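Local coordinates for protein glutathione S-transferase (Natrialba magadii ATCC 43099, PDB 6GZF) that probably acts as a Xi-class glutathione transferase, the class linked to the reduction of glutathionyl-hydroquinones, at residues 181-186 / 219-224; 189-194 / 244-249; 238-243 / 272-277. All blocks are in the same frame, centred on the assembly; numbering follows the deposited sequence.

How the contacts relate
The three contacts illustrate how helices pack in the all-helical C-terminal domain of a glutathione transferase. They share helices 177-192 and 238-247: the first serves contacts 1 and 2, the second contacts 2 and 3. Their centres lie about 11 to 12 Å apart, and an apolar junction at Ile191 links all three. Ile191 CD1 of contact 2 lies 3.8 Å from Met243 CE of contact 3 and 4.0 Å from Trp221 CD1 of contact 1. Contact 2 comes nearest the predicted catalytic apparatus: the side chain of Thr246 is about 4 Å from that of Tyr254, predicted to lower the pKa of the active-site cysteine. Contact 1 lies away from the predicted catalytic and glutathione-binding sites.

Contact 1: 181-186 / 219-224; sequences DQIIDN and AHWDDV
Ile183 and Trp221 join helices 177-192 and 204-224 in the all-helical C-terminal domain of the transferase fold, a helix pair held chiefly through one indole. The two backbones stay well apart, with CA atoms of Ile183 and Trp221 9.9 Å from each other, and the long aromatic side chain spans the distance.

The apolar part is a grip on the far corner of the six-membered ring. Ile183 CG1 comes within 3.7 Å of Trp221 CH2, and CG2 of the same isoleucine reaches both CH2 and CZ2; both branches come obliquely from the same side of the indole. Ile183 also rests on Leu231 and Ala239, and an alanine here would probably leave the indole without the isoleucine branches that pack on CH2 and CZ2 and open a gap beside Ala239. On the opposite side, His220 lays its CD2 over the centre of the indole face, 3.8 Å above the plane.

The polar part is simple packing at the exposed margin. With CG anti to the backbone N (chi1 -171°), Asn186 brings its amide beside the indole, turned 66° from the ring plane. Its ND2 comes to 4.0 Å from Trp221 CZ2.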
# COMPACT_ATOMS: atom_id res chain seq x y z
N ASP A 181 22.89 -21.56 9.06
CA ASP A 181 23.04 -20.58 10.13
C ASP A 181 23.44 -19.22 9.58
O ASP A 181 23.13 -18.18 10.17
CB ASP A 181 24.08 -21.06 11.15
CG ASP A 181 23.65 -22.32 11.88
OD1 ASP A 181 22.45 -22.42 12.23
OD2 ASP A 181 24.50 -23.20 12.11
N GLN A 182 24.12 -19.22 8.43
CA GLN A 182 24.55 -17.98 7.80
C GLN A 182 23.39 -17.25 7.15
O GLN A 182 23.22 -16.04 7.33
CB GLN A 182 25.64 -18.25 6.77
CG GLN A 182 26.26 -17.00 6.18
CD GLN A 182 27.05 -17.27 4.91
OE1 GLN A 182 26.48 -17.61 3.87
NE2 GLN A 182 28.37 -17.12 4.99
N ILE A 183 22.59 -17.98 6.38
CA ILE A 183 21.47 -17.40 5.65
C ILE A 183 20.43 -16.82 6.61
O ILE A 183 19.91 -15.72 6.38
CB ILE A 183 20.79 -18.44 4.73
CG1 ILE A 183 21.78 -18.94 3.68
CG2 ILE A 183 19.57 -17.84 4.05
CD1 ILE A 183 21.20 -19.95 2.73
N ILE A 184 20.13 -17.56 7.67
CA ILE A 184 19.19 -17.10 8.69
C ILE A 184 19.63 -15.78 9.30
O ILE A 184 18.82 -14.87 9.50
CB ILE A 184 19.02 -18.15 9.81
CG1 ILE A 184 18.38 -19.43 9.27
CG2 ILE A 184 18.18 -17.59 10.95
CD1 ILE A 184 18.41 -20.59 10.24
N ASP A 185 20.93 -15.66 9.57
CA ASP A 185 21.48 -14.45 10.16
C ASP A 185 21.45 -13.28 9.19
O ASP A 185 21.19 -12.14 9.58
CB ASP A 185 22.91 -14.70 10.64
CG ASP A 185 23.36 -13.71 11.70
OD1 ASP A 185 23.17 -14.00 12.90
OD2 ASP A 185 23.88 -12.63 11.33
N ASN A 186 21.70 -13.56 7.91
CA ASN A 186 21.76 -12.51 6.90
C ASN A 186 20.39 -11.90 6.64
O ASN A 186 20.20 -10.70 6.83
CB ASN A 186 22.35 -13.06 5.60
CG ASN A 186 22.64 -11.97 4.57
OD1 ASN A 186 22.18 -10.83 4.69
ND2 ASN A 186 23.41 -12.32 3.54
N ALA A 219 16.49 -9.01 -4.21
CA ALA A 219 17.05 -9.15 -5.54
C ALA A 219 18.26 -10.07 -5.53
O ALA A 219 18.51 -10.80 -6.49
CB ALA A 219 17.43 -7.79 -6.11
N HIS A 220 19.02 -10.04 -4.44
CA HIS A 220 20.20 -10.88 -4.29
C HIS A 220 19.81 -12.36 -4.25
O HIS A 220 20.33 -13.16 -5.02
CB HIS A 220 20.98 -10.51 -3.03
CG HIS A 220 21.95 -11.56 -2.59
ND1 HIS A 220 22.93 -12.06 -3.42
CD2 HIS A 220 22.09 -12.22 -1.42
CE1 HIS A 220 23.64 -12.97 -2.78
NE2 HIS A 220 23.14 -13.09 -1.56
N TRP A 221 18.90 -12.70 -3.35
CA TRP A 221 18.47 -14.08 -3.19
C TRP A 221 17.65 -14.57 -4.38
O TRP A 221 17.49 -15.77 -4.58
CB TRP A 221 17.67 -14.25 -1.90
CG TRP A 221 18.50 -14.08 -0.66
CD1 TRP A 221 18.42 -13.06 0.24
CD2 TRP A 221 19.55 -14.94 -0.21
NE1 TRP A 221 19.35 -13.24 1.24
CE2 TRP A 221 20.06 -14.39 0.98
CE3 TRP A 221 20.11 -16.13 -0.69
CZ2 TRP A 221 21.10 -14.98 1.70
CZ3 TRP A 221 21.14 -16.71 0.02
CH2 TRP A 221 21.63 -16.14 1.20
N ASP A 222 17.14 -13.63 -5.17
CA ASP A 222 16.42 -13.99 -6.38
C ASP A 222 17.38 -14.53 -7.43
O ASP A 222 17.06 -15.47 -8.15
CB ASP A 222 15.65 -12.78 -6.93
CG ASP A 222 14.78 -13.14 -8.12
OD1 ASP A 222 13.76 -13.84 -7.93
OD2 ASP A 222 15.12 -12.73 -9.25
N ASP A 223 18.56 -13.92 -7.51
CA ASP A 223 19.60 -14.38 -8.43
C ASP A 223 20.21 -15.69 -7.95
O ASP A 223 20.60 -16.54 -8.75
CB ASP A 223 20.69 -13.32 -8.60
CG ASP A 223 20.18 -12.05 -9.26
OD1 ASP A 223 19.12 -12.11 -9.93
OD2 ASP A 223 20.83 -11.00 -9.12
N VAL A 224 20.29 -15.84 -6.63
CA VAL A 224 20.85 -17.04 -6.03
C VAL A 224 19.94 -18.24 -6.29
O VAL A 224 20.41 -19.34 -6.56
CB VAL A 224 21.07 -16.86 -4.51
CG1 VAL A 224 21.47 -18.18 -3.86
CG2 VAL A 224 22.11 -15.79 -4.24

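Contact 2: 189-194 / 244-249; sequences EPINNG and FTTLVR
Thr246 carries its methyl CG2 anti to the backbone N and its OG1 beside that N (chi1 -62°), which sends the methyl to Ile191 and leaves the hydroxyl facing the neighbourhood of Asn192. Ile191 likewise has CG2 anti to its own N, and the two CG2 methyls meet at 3.8 Å. The methyl of Thr246 also packs against the carbonyl oxygen of Ile191.

Here helices 177-192 and 238-247 of the C-terminal domain run very close, the CA atoms of Asn192 and Thr246 being 6.1 Å apart. Segment 189-194 is irregular, a pi-type turn with a kink at Pro190. A water takes part in the join, donating to Asn192 O at 2.7 Å and to Thr246 OG1 at 2.8 Å. Asn192 also packs on Trp66 and Arg69 of helix 65-77, which brings the thioredoxin-like domain up to the same junction.

One turn further on, Arg249 NH1 reaches back to Thr245 O at 3.0 Å, on a lone pair in the carbonyl plane. His68 ND1 is a second partner of this NH1.

Since the water donates a hydrogen bond to Thr246 OG1, the hydroxyl's own hydrogen would probably remain available to another acceptor. One small side chain thus supplies an apolar and a polar link near Tyr254, predicted to lower the pKa of the active-site cysteine, and Tyr196, the predicted proton donor/acceptor.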
# COMPACT_ATOMS: atom_id res chain seq x y z
N GLU A 189 17.82 -9.07 9.23
CA GLU A 189 17.61 -7.63 9.34
C GLU A 189 16.96 -6.99 8.09
O GLU A 189 15.98 -6.26 8.23
CB GLU A 189 18.94 -6.93 9.65
CG GLU A 189 18.78 -5.68 10.52
CD GLU A 189 20.02 -4.81 10.52
OE1 GLU A 189 21.13 -5.35 10.73
OE2 GLU A 189 19.88 -3.59 10.32
N PRO A 190 17.49 -7.26 6.88
CA PRO A 190 16.89 -6.56 5.74
C PRO A 190 15.53 -7.09 5.32
O PRO A 190 14.76 -6.35 4.71
CB PRO A 190 17.92 -6.77 4.63
CG PRO A 190 18.56 -8.06 4.97
CD PRO A 190 18.65 -8.07 6.47
N ILE A 191 15.23 -8.35 5.62
CA ILE A 191 14.00 -8.97 5.14
C ILE A 191 12.99 -9.27 6.25
O ILE A 191 11.86 -8.79 6.21
CB ILE A 191 14.29 -10.27 4.36
CG1 ILE A 191 15.06 -9.95 3.08
CG2 ILE A 191 13.00 -10.99 4.04
CD1 ILE A 191 15.59 -11.18 2.37
N ASN A 192 13.41 -10.06 7.24
CA ASN A 192 12.51 -10.44 8.33
C ASN A 192 12.07 -9.25 9.18
O ASN A 192 10.88 -9.07 9.43
CB ASN A 192 13.17 -11.50 9.22
CG ASN A 192 13.34 -12.83 8.52
OD1 ASN A 192 12.64 -13.13 7.56
ND2 ASN A 192 14.27 -13.64 9.01
N ASN A 193 13.03 -8.44 9.61
CA ASN A 193 12.72 -7.25 10.39
C ASN A 193 12.56 -6.01 9.53
O ASN A 193 11.97 -5.01 9.96
CB ASN A 193 13.81 -7.00 11.44
CG ASN A 193 13.56 -7.75 12.73
OD1 ASN A 193 12.41 -7.96 13.13
ND2 ASN A 193 14.63 -8.14 13.41
N GLY A 194 13.08 -6.07 8.30
CA GLY A 194 13.08 -4.94 7.40
C GLY A 194 11.71 -4.39 7.07
O GLY A 194 11.51 -3.18 7.00
N PHE A 244 10.23 -17.94 4.13
CA PHE A 244 8.87 -18.23 3.69
C PHE A 244 7.80 -17.43 4.44
O PHE A 244 6.87 -16.92 3.83
CB PHE A 244 8.59 -19.73 3.84
CG PHE A 244 7.14 -20.09 3.69
CD1 PHE A 244 6.55 -20.18 2.44
CD2 PHE A 244 6.37 -20.37 4.81
CE1 PHE A 244 5.21 -20.51 2.32
CE2 PHE A 244 5.03 -20.70 4.69
CZ PHE A 244 4.46 -20.78 3.44
N THR A 245 7.95 -17.34 5.76
CA THR A 245 6.93 -16.68 6.59
C THR A 245 6.86 -15.18 6.33
O THR A 245 5.87 -14.54 6.65
CB THR A 245 7.19 -16.93 8.08
OG1 THR A 245 8.53 -16.54 8.41
CG2 THR A 245 7.00 -18.40 8.41
N THR A 246 7.93 -14.63 5.76
CA THR A 246 7.93 -13.22 5.36
C THR A 246 7.32 -13.07 3.97
O THR A 246 6.41 -12.26 3.77
CB THR A 246 9.35 -12.63 5.36
OG1 THR A 246 9.90 -12.68 6.68
CG2 THR A 246 9.33 -11.19 4.88
N LEU A 247 7.82 -13.86 3.03
CA LEU A 247 7.37 -13.82 1.64
C LEU A 247 5.87 -14.08 1.51
O LEU A 247 5.19 -13.45 0.70
CB LEU A 247 8.14 -14.84 0.80
CG LEU A 247 9.30 -14.33 -0.04
CD1 LEU A 247 10.33 -13.60 0.82
CD2 LEU A 247 9.95 -15.48 -0.80
N VAL A 248 5.36 -15.02 2.30
CA VAL A 248 3.96 -15.43 2.22
C VAL A 248 3.02 -14.29 2.63
O VAL A 248 1.84 -14.30 2.29
CB VAL A 248 3.69 -16.68 3.10
CG1 VAL A 248 3.65 -16.30 4.58
CG2 VAL A 248 2.40 -17.36 2.68
N ARG A 249 3.56 -13.31 3.34
CA ARG A 249 2.76 -12.19 3.83
C ARG A 249 3.06 -10.89 3.09
O ARG A 249 2.47 -9.85 3.39
CB ARG A 249 3.00 -11.98 5.33
CG ARG A 249 2.47 -13.09 6.21
CD ARG A 249 2.88 -12.89 7.66
NE ARG A 249 2.13 -13.75 8.56
CZ ARG A 249 2.43 -15.02 8.80
NH1 ARG A 249 3.47 -15.59 8.20
NH2 ARG A 249 1.68 -15.73 9.64
O HOH W 1 8.99 -10.56 8.18

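Contact 3: 238-243 / 272-277; sequences EADIAM and WPYLRD
The ring of Tyr274 meets Asp240 at its edge, near the ring plane, while Met243 approaches obliquely from the same partner helix. The carboxylate of Asp240 is turned 41° from the ring, and the two side chains stand roughly at right angles. Leu225 and Leu231, from loops, also touch the tyrosine. The contact ties helix 238-247 to helix 271-279 in the C-terminal helical domain of the transferase fold, with all three touching residues buried.

The central interaction is a hydrogen bond from Tyr274 OH to Asp240 OD2, 2.6 Å long. It meets the oxygen on its anti side, 17° out of the carboxylate plane. On the tyrosine, a chi1 of 170° stretches the ring out from helix 271-279 and places the phenol oxygen beside the acid. Asp240 in turn has CG beside the backbone N, folding the carboxylate back along the early part of its own helix.

This acid has further duties. OD2 also accepts from Leu231 N, and OD1 from Thr237 N, so three donors fix the rotation of a buried carboxylate and would probably favour its charged form. Thr237 and Asp240 fit the Ser/Thr-x-x-Asp sequence of the N-capping box familiar in glutathione transferases, and the bond to Thr237 N is consistent with that role. Tyr274 thus extends a local arrangement at this end of the helix into a link between helices.

Apolar packing completes the join. Met243 points toward the partner helix, and the far end of its side chain turns away from the ring to Ile191 and Trp221. Against the ring itself, Met243 CG lies 4.2 Å from Tyr274 CE2.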
# COMPACT_ATOMS: atom_id res chain seq x y z
N GLU A 238 15.87 -24.82 7.63
CA GLU A 238 15.28 -23.77 8.46
C GLU A 238 15.39 -22.41 7.79
O GLU A 238 14.56 -21.53 8.01
CB GLU A 238 15.94 -23.72 9.83
CG GLU A 238 15.81 -24.98 10.66
CD GLU A 238 16.39 -24.81 12.06
OE1 GLU A 238 16.79 -23.68 12.40
OE2 GLU A 238 16.45 -25.81 12.81
N ALA A 239 16.43 -22.25 6.97
CA ALA A 239 16.67 -21.00 6.26
C ALA A 239 15.50 -20.66 5.35
O ALA A 239 15.15 -19.49 5.19
CB ALA A 239 17.96 -21.09 5.45
N ASP A 240 14.89 -21.68 4.77
CA ASP A 240 13.74 -21.50 3.89
C ASP A 240 12.49 -21.13 4.68
O ASP A 240 11.65 -20.38 4.20
CB ASP A 240 13.49 -22.75 3.06
CG ASP A 240 14.73 -23.20 2.29
OD1 ASP A 240 15.53 -23.98 2.86
OD2 ASP A 240 14.90 -22.76 1.14
N ILE A 241 12.37 -21.68 5.88
CA ILE A 241 11.21 -21.42 6.74
C ILE A 241 11.19 -19.97 7.20
O ILE A 241 10.14 -19.34 7.25
CB ILE A 241 11.20 -22.35 7.97
CG1 ILE A 241 11.20 -23.82 7.52
CG2 ILE A 241 9.99 -22.07 8.84
CD1 ILE A 241 11.03 -24.81 8.65
N ALA A 242 12.37 -19.43 7.52
CA ALA A 242 12.50 -18.04 7.93
C ALA A 242 12.09 -17.11 6.79
O ALA A 242 11.35 -16.14 7.00
CB ALA A 242 13.92 -17.74 8.37
N MET A 243 12.56 -17.41 5.59
CA MET A 243 12.25 -16.62 4.40
C MET A 243 10.77 -16.73 4.02
O MET A 243 10.15 -15.74 3.65
CB MET A 243 13.12 -17.07 3.22
CG MET A 243 12.92 -16.26 1.95
SD MET A 243 13.57 -14.58 2.07
CE MET A 243 15.00 -14.70 1.01
N TRP A 272 9.03 -16.08 -6.66
CA TRP A 272 7.62 -16.45 -6.73
C TRP A 272 7.39 -17.95 -6.99
O TRP A 272 6.54 -18.55 -6.34
CB TRP A 272 6.90 -15.61 -7.80
CG TRP A 272 5.47 -15.99 -8.05
CD1 TRP A 272 4.88 -16.17 -9.27
CD2 TRP A 272 4.44 -16.22 -7.08
NE1 TRP A 272 3.56 -16.50 -9.12
CE2 TRP A 272 3.26 -16.54 -7.79
CE3 TRP A 272 4.39 -16.18 -5.68
CZ2 TRP A 272 2.06 -16.83 -7.14
CZ3 TRP A 272 3.20 -16.47 -5.04
CH2 TRP A 272 2.05 -16.79 -5.78
N PRO A 273 8.14 -18.56 -7.93
CA PRO A 273 8.00 -20.01 -8.03
C PRO A 273 8.55 -20.71 -6.79
O PRO A 273 8.09 -21.79 -6.42
CB PRO A 273 8.81 -20.37 -9.28
CG PRO A 273 8.93 -19.10 -10.05
CD PRO A 273 8.98 -18.02 -9.02
N TYR A 274 9.55 -20.09 -6.17
CA TYR A 274 10.13 -20.59 -4.93
C TYR A 274 9.09 -20.60 -3.82
O TYR A 274 8.98 -21.57 -3.07
CB TYR A 274 11.33 -19.72 -4.54
CG TYR A 274 11.89 -19.97 -3.15
CD1 TYR A 274 12.73 -21.04 -2.91
CD2 TYR A 274 11.61 -19.10 -2.11
CE1 TYR A 274 13.26 -21.26 -1.65
CE2 TYR A 274 12.13 -19.31 -0.85
CZ TYR A 274 12.95 -20.39 -0.62
OH TYR A 274 13.47 -20.60 0.64
N LEU A 275 8.32 -19.52 -3.72
CA LEU A 275 7.26 -19.41 -2.73
C LEU A 275 6.15 -20.42 -2.99
O LEU A 275 5.58 -21.00 -2.06
CB LEU A 275 6.69 -17.99 -2.71
CG LEU A 275 5.51 -17.72 -1.78
CD1 LEU A 275 5.87 -18.02 -0.34
CD2 LEU A 275 5.04 -16.28 -1.93
N ARG A 276 5.83 -20.64 -4.27
CA ARG A 276 4.85 -21.64 -4.65
C ARG A 276 5.37 -23.04 -4.36
O ARG A 276 4.61 -23.94 -4.00
CB ARG A 276 4.48 -21.50 -6.13
CG ARG A 276 3.43 -20.44 -6.41
CD ARG A 276 3.09 -20.36 -7.89
NE ARG A 276 4.13 -19.68 -8.66
CZ ARG A 276 4.69 -20.17 -9.76
NH1 ARG A 276 4.32 -21.36 -10.22
NH2 ARG A 276 5.63 -19.48 -10.39
N ASP A 277 6.68 -23.23 -4.51
CA ASP A 277 7.31 -24.52 -4.25
C ASP A 277 7.26 -24.85 -2.76
O ASP A 277 7.15 -26.02 -2.38
CB ASP A 277 8.75 -24.52 -4.75
CG ASP A 277 9.35 -25.91 -4.78
OD1 ASP A 277 8.59 -26.90 -4.68
OD2 ASP A 277 10.59 -26.02 -4.90